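Local coordinates for peptidoglycan hydrolase FlgJ (Sphingomonas sp. A1, PDB 3VWO), which probably hydrolyses peptidoglycan so that the flagellar rod can be assembled in the periplasmic space, this chain being its glycosyl hydrolase family 73 domain, at residues 4-9 / 27-31. Numbering follows the deposited sequence.
Sequences FVDATW and VAQAA
Val27 is a knob set among Phe4, Val5, Thr8 and Trp9 of the facing helix. From its CB the side chain forks. CG1 lies anti to the backbone N (chi1 175°), and this turns it to Thr8 OG1, 3.7 Å away, and to Val5 CG2. CG2, the other branch, packs against Trp9 CD1 at 3.9 Å and also reaches Thr8 OG1. Val27 crosses the side chains of Val5 and Trp9 at about a right angle.

The Phe4 ring spans the other end of the contact. Its CE2 touches Ala31 CB at 3.7 Å, and its CZ meets Ala30 CB at 3.8 Å. The carbonyl O of Val27 sits at the ring edge, near the ring plane. One ring face carries Thr8 CG2, over its centre and 4.1 Å above the plane. The two small alanines let the ring come close to the helix backbone.

Thr8 OG1 donates a 2.8 Å hydrogen bond to Phe4 O, one turn back, which fixes the rotation of the side chain. The donor stands 28° out of the carbonyl plane. A glycine here would probably lose the methyl over the Phe4 ring, leave Phe4 O without its side-chain donor, and open a gap beside both methyls of Val27.

Leu152 of helix 146-154 also packs on Val5 and Trp9. No hydrogen bond links 4-9 to 27-31. The axes of 4-9 and 27-31 lie at 126°. The contact is mainly apolar helix packing, with Val27 as a single knob in a four-residue hole, and joins helices 2-19 and 23-34 in the helical core of this lysozyme-clan glucosaminidase domain.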
ATOM      1  N   PHE A   4     -13.305  -3.751   4.602  1.00 37.25           N
ATOM      2  CA  PHE A   4     -11.962  -3.564   4.059  1.00 37.56           C
ATOM      3  C   PHE A   4     -10.928  -4.326   4.876  1.00 31.48           C
ATOM      4  O   PHE A   4     -10.069  -5.012   4.323  1.00 33.29           O
ATOM      5  CB  PHE A   4     -11.592  -2.081   4.022  1.00 36.07           C
ATOM      6  CG  PHE A   4     -10.213  -1.820   3.493  1.00 39.74           C
ATOM      7  CD1 PHE A   4      -9.986  -1.756   2.131  1.00 34.16           C
ATOM      8  CD2 PHE A   4      -9.138  -1.651   4.360  1.00 28.89           C
ATOM      9  CE1 PHE A   4      -8.716  -1.520   1.636  1.00 33.69           C
ATOM     10  CE2 PHE A   4      -7.876  -1.419   3.873  1.00 27.49           C
ATOM     11  CZ  PHE A   4      -7.660  -1.350   2.509  1.00 27.26           C
ATOM     12  N   VAL A   5     -11.002  -4.184   6.193  1.00 32.65           N
ATOM     13  CA  VAL A   5     -10.106  -4.906   7.085  1.00 31.97           C
ATOM     14  C   VAL A   5     -10.349  -6.415   6.988  1.00 42.36           C
ATOM     15  O   VAL A   5      -9.405  -7.200   6.966  1.00 33.12           O
ATOM     16  CB  VAL A   5     -10.246  -4.421   8.539  1.00 37.95           C
ATOM     17  CG1 VAL A   5      -9.437  -5.294   9.474  1.00 38.18           C
ATOM     18  CG2 VAL A   5      -9.799  -2.969   8.653  1.00 37.56           C
ATOM     19  N   ASP A   6     -11.613  -6.820   6.900  1.00 35.53           N
ATOM     20  CA  ASP A   6     -11.938  -8.242   6.807  1.00 33.76           C
ATOM     21  C   ASP A   6     -11.411  -8.870   5.522  1.00 35.52           C
ATOM     22  O   ASP A   6     -10.965 -10.018   5.517  1.00 36.47           O
ATOM     23  CB  ASP A   6     -13.452  -8.471   6.916  1.00 42.86           C
ATOM     24  CG  ASP A   6     -14.000  -8.093   8.274  1.00 44.20           C
ATOM     25  OD1 ASP A   6     -13.208  -8.030   9.238  1.00 41.51           O
ATOM     26  OD2 ASP A   6     -15.222  -7.862   8.381  1.00 49.87           O
ATOM     27  N   ALA A   7     -11.455  -8.113   4.432  1.00 30.30           N
ATOM     28  CA  ALA A   7     -11.014  -8.626   3.140  1.00 33.46           C
ATOM     29  C   ALA A   7      -9.493  -8.649   2.998  1.00 39.63           C
ATOM     30  O   ALA A   7      -8.947  -9.421   2.210  1.00 37.24           O
ATOM     31  CB  ALA A   7     -11.639  -7.816   2.008  1.00 43.82           C
ATOM     32  N   THR A   8      -8.802  -7.804   3.754  1.00 31.33           N
ATOM     33  CA  THR A   8      -7.373  -7.632   3.524  1.00 24.84           C
ATOM     34  C   THR A   8      -6.490  -8.306   4.571  1.00 30.94           C
ATOM     35  O   THR A   8      -5.393  -8.766   4.250  1.00 30.17           O
ATOM     36  CB  THR A   8      -6.994  -6.145   3.385  1.00 29.67           C
ATOM     37  OG1 THR A   8      -7.347  -5.444   4.582  1.00 27.26           O
ATOM     38  CG2 THR A   8      -7.729  -5.527   2.200  1.00 31.71           C
ATOM     39  N   TRP A   9      -6.965  -8.374   5.811  1.00 26.94           N
ATOM     40  CA  TRP A   9      -6.112  -8.885   6.900  1.00 31.80           C
ATOM     41  C   TRP A   9      -5.480 -10.268   6.651  1.00 36.04           C
ATOM     42  O   TRP A   9      -4.276 -10.433   6.865  1.00 29.40           O
ATOM     43  CB  TRP A   9      -6.814  -8.836   8.266  1.00 31.07           C
ATOM     44  CG  TRP A   9      -5.837  -8.879   9.426  1.00 43.06           C
ATOM     45  CD1 TRP A   9      -5.278  -7.810  10.067  1.00 41.72           C
ATOM     46  CD2 TRP A   9      -5.299 -10.049  10.060  1.00 44.67           C
ATOM     47  NE1 TRP A   9      -4.431  -8.240  11.063  1.00 38.56           N
ATOM     48  CE2 TRP A   9      -4.428  -9.611  11.079  1.00 42.96           C
ATOM     49  CE3 TRP A   9      -5.473 -11.423   9.867  1.00 48.04           C
ATOM     50  CZ2 TRP A   9      -3.731 -10.497  11.899  1.00 53.08           C
ATOM     51  CZ3 TRP A   9      -4.783 -12.301  10.683  1.00 49.28           C
ATOM     52  CH2 TRP A   9      -3.921 -11.835  11.687  1.00 48.87           C
ATOM     53  N   VAL A  27      -2.163  -3.542   6.423  1.00 23.46           N
ATOM     54  CA  VAL A  27      -3.574  -3.146   6.287  1.00 22.57           C
ATOM     55  C   VAL A  27      -3.706  -1.629   6.392  1.00 26.16           C
ATOM     56  O   VAL A  27      -4.434  -0.999   5.623  1.00 24.62           O
ATOM     57  CB  VAL A  27      -4.453  -3.804   7.362  1.00 22.61           C
ATOM     58  CG1 VAL A  27      -5.895  -3.282   7.271  1.00 21.77           C
ATOM     59  CG2 VAL A  27      -4.416  -5.314   7.215  1.00 24.28           C
ATOM     60  N   ALA A  28      -2.996  -1.042   7.348  1.00 21.73           N
ATOM     61  CA  ALA A  28      -3.011   0.411   7.519  1.00 23.02           C
ATOM     62  C   ALA A  28      -2.496   1.143   6.281  1.00 22.72           C
ATOM     63  O   ALA A  28      -3.059   2.164   5.872  1.00 22.49           O
ATOM     64  CB  ALA A  28      -2.195   0.803   8.744  1.00 22.23           C
ATOM     65  N   GLN A  29      -1.422   0.633   5.686  1.00 20.85           N
ATOM     66  CA  GLN A  29      -0.845   1.286   4.525  1.00 18.61           C
ATOM     67  C   GLN A  29      -1.811   1.191   3.354  1.00 19.20           C
ATOM     68  O   GLN A  29      -1.992   2.152   2.614  1.00 23.27           O
ATOM     69  CB  GLN A  29       0.501   0.667   4.128  1.00 19.21           C
ATOM     70  CG  GLN A  29       1.196   1.457   3.023  1.00 21.47           C
ATOM     71  CD  GLN A  29       2.596   0.962   2.715  1.00 24.37           C
ATOM     72  OE1 GLN A  29       3.020  -0.093   3.196  1.00 21.48           O
ATOM     73  NE2 GLN A  29       3.324   1.728   1.908  1.00 21.61           N
ATOM     74  N   ALA A  30      -2.430   0.029   3.196  1.00 20.01           N
ATOM     75  CA  ALA A  30      -3.431  -0.152   2.147  1.00 22.58           C
ATOM     76  C   ALA A  30      -4.622   0.785   2.378  1.00 21.29           C
ATOM     77  O   ALA A  30      -5.186   1.359   1.426  1.00 24.69           O
ATOM     78  CB  ALA A  30      -3.884  -1.595   2.109  1.00 20.80           C
ATOM     79  N   ALA A  31      -4.998   0.951   3.643  1.00 20.68           N
ATOM     80  CA  ALA A  31      -6.142   1.806   3.980  1.00 22.57           C
ATOM     81  C   ALA A  31      -5.834   3.264   3.674  1.00 25.12           C
ATOM     82  O   ALA A  31      -6.685   3.997   3.146  1.00 27.21           O
ATOM     83  CB  ALA A  31      -6.543   1.630   5.431  1.00 23.73           C
TER